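Local coordinates for cryptochrome DASH, chloroplastic/mitochondrial (PDB 2J4D), which repairs cyclobutane pyrimidine dimers in single-stranded DNA as a photolyase, carries FAD and a folate light antenna, and may act as a photoreceptor, at residues F260-F263 with D267-K270; T371-I376 with C398-R403. One frame throughout, in Å; residues are numbered along the deposited sequence.

In the fold
Contacts 1 and 2 follow one another along the chain, the first closing before the second opens, and they do not touch: their centres are about 32 Å apart and their nearest atoms about 20 Å. Their common reference point is the bound FAD. In contact 1, where helix 252-265 ends, the side chain of Tyr262 comes within about 6 Å of the cofactor and about 3 Å of the side chain of Tyr272, an FAD-binding residue by similarity. Contact 2 joins two helices of the FAD-binding region further off, the side chain of Phe400 lying about 11 Å from the flavin nucleotide. Contact 1 thus borders the pocket, whereas contact 2 lies further back, among the surrounding helices.

Contact 1 (F260-F263 with D267-K270); sequences FEYF and DLLK
Leu269 lies against the ring of Phe263 just where helix 252-265 gives way to the loop leading to helix 272-275. Its CB passes Phe263 CD1 at 3.9 Å, and CG carries the chain on past CE1. At the fork, CD1 meets Phe263 CE1 at 3.7 Å, while CD2 sits over the middle of the ring, 3.8 Å from the centroid and only 6° off the normal, a CH-pi contact. CG is anti to the backbone N of Leu269 (chi1 -179°), which helps to bring both methyls to the aromatic surface. The branched leucine suits this place because one branch can cover the face while the other reaches the rim.

Leu268 makes a second CH-pi contact, its CB lying 3.5 Å from Tyr262 CE1, off-centre over one face of the tyrosine ring. Its N donates to Tyr262 O at 3.0 Å, holding the loop to the last turn of the helix. Asp267 turns the chain with positive phi (50°), which aspartate tolerates better than most residues, and its CA-H points at Phe263 O. Its OD1 forms a salt bridge with Arg313 and a hydrogen bond with Tyr309 OH.

Phe288, an FAD-binding residue by similarity, also meets the Phe263 ring. Between the two segments, a single hydrogen bond and two CH-pi contacts make a largely apolar join beside the cofactor pocket, at a small polar cost: Leu269 N is buried here without a partner.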
# COMPACT_ATOMS: atom_id res chain seq x y z
N PHE A 260 -2.59 11.38 12.72
CA PHE A 260 -2.67 12.24 13.90
C PHE A 260 -1.42 12.06 14.77
O PHE A 260 -0.79 13.03 15.20
CB PHE A 260 -3.91 11.88 14.72
CG PHE A 260 -3.94 12.49 16.08
CD1 PHE A 260 -4.23 13.84 16.25
CD2 PHE A 260 -3.65 11.71 17.20
CE1 PHE A 260 -4.24 14.41 17.52
CE2 PHE A 260 -3.65 12.28 18.48
CZ PHE A 260 -3.94 13.62 18.64
N GLU A 261 -1.06 10.81 15.02
CA GLU A 261 0.09 10.50 15.86
C GLU A 261 1.42 11.06 15.37
O GLU A 261 2.17 11.69 16.13
CB GLU A 261 0.20 8.98 16.02
CG GLU A 261 1.35 8.53 16.89
CD GLU A 261 1.39 7.03 17.04
OE1 GLU A 261 1.87 6.34 16.10
OE2 GLU A 261 0.93 6.53 18.08
N TYR A 262 1.72 10.84 14.09
CA TYR A 262 2.97 11.30 13.51
C TYR A 262 3.03 12.81 13.32
O TYR A 262 4.02 13.45 13.67
CB TYR A 262 3.19 10.61 12.15
CG TYR A 262 4.57 10.85 11.58
CD1 TYR A 262 5.69 10.27 12.17
CD2 TYR A 262 4.75 11.69 10.49
CE1 TYR A 262 6.97 10.53 11.69
CE2 TYR A 262 6.03 11.97 10.00
CZ TYR A 262 7.14 11.38 10.61
OH TYR A 262 8.40 11.67 10.16
N PHE A 263 1.96 13.38 12.78
CA PHE A 263 1.90 14.81 12.54
C PHE A 263 1.72 15.66 13.79
O PHE A 263 2.53 16.54 14.09
CB PHE A 263 0.73 15.16 11.61
CG PHE A 263 0.97 14.87 10.15
CD1 PHE A 263 2.06 14.10 9.75
CD2 PHE A 263 0.09 15.35 9.19
CE1 PHE A 263 2.26 13.81 8.40
CE2 PHE A 263 0.28 15.06 7.84
CZ PHE A 263 1.37 14.29 7.44
N ASP A 267 4.41 15.43 16.72
CA ASP A 267 4.98 16.59 16.03
C ASP A 267 6.28 16.23 15.31
O ASP A 267 7.26 16.97 15.35
CB ASP A 267 5.20 17.70 17.06
CG ASP A 267 5.37 19.08 16.44
OD1 ASP A 267 4.81 19.34 15.36
OD2 ASP A 267 6.05 19.93 17.06
N LEU A 268 6.29 15.08 14.63
CA LEU A 268 7.48 14.63 13.93
C LEU A 268 7.56 15.06 12.47
O LEU A 268 8.61 14.94 11.84
CB LEU A 268 7.58 13.11 14.00
CG LEU A 268 7.85 12.57 15.40
CD1 LEU A 268 7.79 11.06 15.40
CD2 LEU A 268 9.22 13.05 15.87
N LEU A 269 6.46 15.57 11.92
CA LEU A 269 6.46 15.97 10.52
C LEU A 269 7.53 17.00 10.19
O LEU A 269 8.13 16.95 9.12
CB LEU A 269 5.08 16.52 10.11
CG LEU A 269 4.97 16.96 8.64
CD1 LEU A 269 5.35 15.80 7.73
CD2 LEU A 269 3.55 17.45 8.36
N LYS A 270 7.78 17.92 11.12
CA LYS A 270 8.78 18.96 10.88
C LYS A 270 10.23 18.49 10.79
O LYS A 270 11.11 19.29 10.49
CB LYS A 270 8.66 20.06 11.94
CG LYS A 270 8.89 19.58 13.36
CD LYS A 270 8.84 20.76 14.32
CE LYS A 270 8.69 20.29 15.75
NZ LYS A 270 9.76 19.35 16.15

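Contact 2 (T371-I376 with C398-R403); sequences TGYPLI and CSFLVR
Ile376 and Phe400 mark the nearest approach of the two backbones, their CA atoms 7.8 Å apart, where the start of helix 374-386 faces helix 391-404 in the helical FAD-binding domain of the photolyase family. The chain enters the first helix through an ST turn, Tyr373 N donating to Thr371 OG1 at 3.2 Å, with Tyr373 as N-cap; the same OG1 is also hydrogen-bonded to Asp377 OD1. Gly372 suits the bend, since at phi 98° a CB would be pressed against the carbonyl O of Thr371.

The ring of Phe400 is the common partner of Thr371, Tyr373 and Ile376. A chi1 of -175° swings it away from its own backbone N and across to the other segment. Ile376 lies over one face: CG1 is 3.9 Å from the centroid, a CH-pi contact displaced toward the rim, while CD1 folds back to Phe400 CB at 3.6 Å. Branching at CB also lets Ile376 set CG2 beside Phe400 CD2. Tyr373 meets the far end obliquely, with the planes at 63°, and its OH is hydrogen-bonded to Val492 O. Trp366 and Ile450 also touch both Phe400 and Ile376.

With an alanine in place of this phenylalanine, Thr371, Tyr373 and Ile376 would probably lose their shared partner, leaving a gap between the helices. At the far end of the ring, Tyr373 CD2 rests 3.7 Å from Phe400 CZ, and Thr371 CG2 reaches Phe400 CE2 at 4.0 Å.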
# COMPACT_ATOMS: atom_id res chain seq x y z
N THR A 371 22.26 -14.69 4.46
CA THR A 371 23.25 -14.33 3.45
C THR A 371 24.63 -14.15 4.07
O THR A 371 25.65 -14.27 3.39
CB THR A 371 22.87 -13.01 2.75
OG1 THR A 371 22.97 -11.93 3.68
CG2 THR A 371 21.44 -13.09 2.20
N GLY A 372 24.66 -13.87 5.37
CA GLY A 372 25.93 -13.68 6.05
C GLY A 372 26.28 -12.21 6.19
O GLY A 372 27.29 -11.86 6.79
N TYR A 373 25.45 -11.35 5.62
CA TYR A 373 25.69 -9.91 5.70
C TYR A 373 24.59 -9.35 6.59
O TYR A 373 23.42 -9.32 6.20
CB TYR A 373 25.62 -9.29 4.31
CG TYR A 373 26.74 -9.77 3.43
CD1 TYR A 373 28.02 -9.23 3.53
CD2 TYR A 373 26.54 -10.79 2.50
CE1 TYR A 373 29.06 -9.68 2.74
CE2 TYR A 373 27.58 -11.25 1.70
CZ TYR A 373 28.83 -10.69 1.83
OH TYR A 373 29.87 -11.12 1.03
N PRO A 374 24.95 -8.92 7.81
CA PRO A 374 23.98 -8.37 8.76
C PRO A 374 23.00 -7.34 8.19
O PRO A 374 21.79 -7.45 8.42
CB PRO A 374 24.87 -7.81 9.86
CG PRO A 374 26.02 -8.79 9.86
CD PRO A 374 26.30 -8.91 8.38
N LEU A 375 23.51 -6.36 7.46
CA LEU A 375 22.63 -5.34 6.90
C LEU A 375 21.51 -5.96 6.08
O LEU A 375 20.34 -5.59 6.21
CB LEU A 375 23.42 -4.36 6.04
CG LEU A 375 22.62 -3.15 5.54
CD1 LEU A 375 21.93 -2.46 6.71
CD2 LEU A 375 23.55 -2.18 4.81
N ILE A 376 21.86 -6.93 5.23
CA ILE A 376 20.88 -7.61 4.40
C ILE A 376 19.94 -8.47 5.24
O ILE A 376 18.72 -8.30 5.19
CB ILE A 376 21.55 -8.55 3.36
CG1 ILE A 376 22.53 -7.76 2.49
CG2 ILE A 376 20.47 -9.23 2.50
CD1 ILE A 376 21.93 -6.55 1.77
N CYS A 398 17.39 -4.91 -2.54
CA CYS A 398 17.10 -5.05 -3.96
C CYS A 398 18.41 -5.09 -4.75
O CYS A 398 18.63 -5.95 -5.61
CB CYS A 398 16.24 -3.88 -4.45
SG CYS A 398 16.20 -3.71 -6.26
N SER A 399 19.29 -4.14 -4.45
CA SER A 399 20.58 -4.08 -5.13
C SER A 399 21.37 -5.36 -4.85
O SER A 399 21.98 -5.94 -5.75
CB SER A 399 21.39 -2.87 -4.63
OG SER A 399 22.64 -2.79 -5.29
N PHE A 400 21.35 -5.82 -3.60
CA PHE A 400 22.08 -7.03 -3.24
C PHE A 400 21.61 -8.25 -4.04
O PHE A 400 22.42 -9.01 -4.58
CB PHE A 400 21.92 -7.32 -1.75
CG PHE A 400 22.75 -8.48 -1.27
CD1 PHE A 400 24.10 -8.32 -1.00
CD2 PHE A 400 22.17 -9.74 -1.11
CE1 PHE A 400 24.88 -9.40 -0.58
CE2 PHE A 400 22.94 -10.83 -0.69
CZ PHE A 400 24.30 -10.66 -0.42
N LEU A 401 20.30 -8.45 -4.10
CA LEU A 401 19.75 -9.58 -4.82
C LEU A 401 20.09 -9.56 -6.29
O LEU A 401 20.47 -10.58 -6.87
CB LEU A 401 18.23 -9.64 -4.66
CG LEU A 401 17.59 -10.83 -5.39
CD1 LEU A 401 16.45 -11.38 -4.55
CD2 LEU A 401 17.11 -10.40 -6.77
N VAL A 402 19.95 -8.39 -6.90
CA VAL A 402 20.21 -8.23 -8.31
C VAL A 402 21.68 -8.18 -8.70
O VAL A 402 22.11 -8.88 -9.62
CB VAL A 402 19.54 -6.94 -8.86
CG1 VAL A 402 19.98 -6.68 -10.30
CG2 VAL A 402 18.02 -7.07 -8.79
N ARG A 403 22.45 -7.35 -8.01
CA ARG A 403 23.85 -7.15 -8.35
C ARG A 403 24.88 -8.05 -7.66
O ARG A 403 25.83 -8.50 -8.30
CB ARG A 403 24.21 -5.68 -8.14
CG ARG A 403 23.30 -4.76 -8.95
CD ARG A 403 23.81 -3.33 -9.03
NE ARG A 403 23.07 -2.58 -10.04
CZ ARG A 403 21.79 -2.23 -9.90
NH1 ARG A 403 21.14 -2.56 -8.80
NH2 ARG A 403 21.17 -1.56 -10.87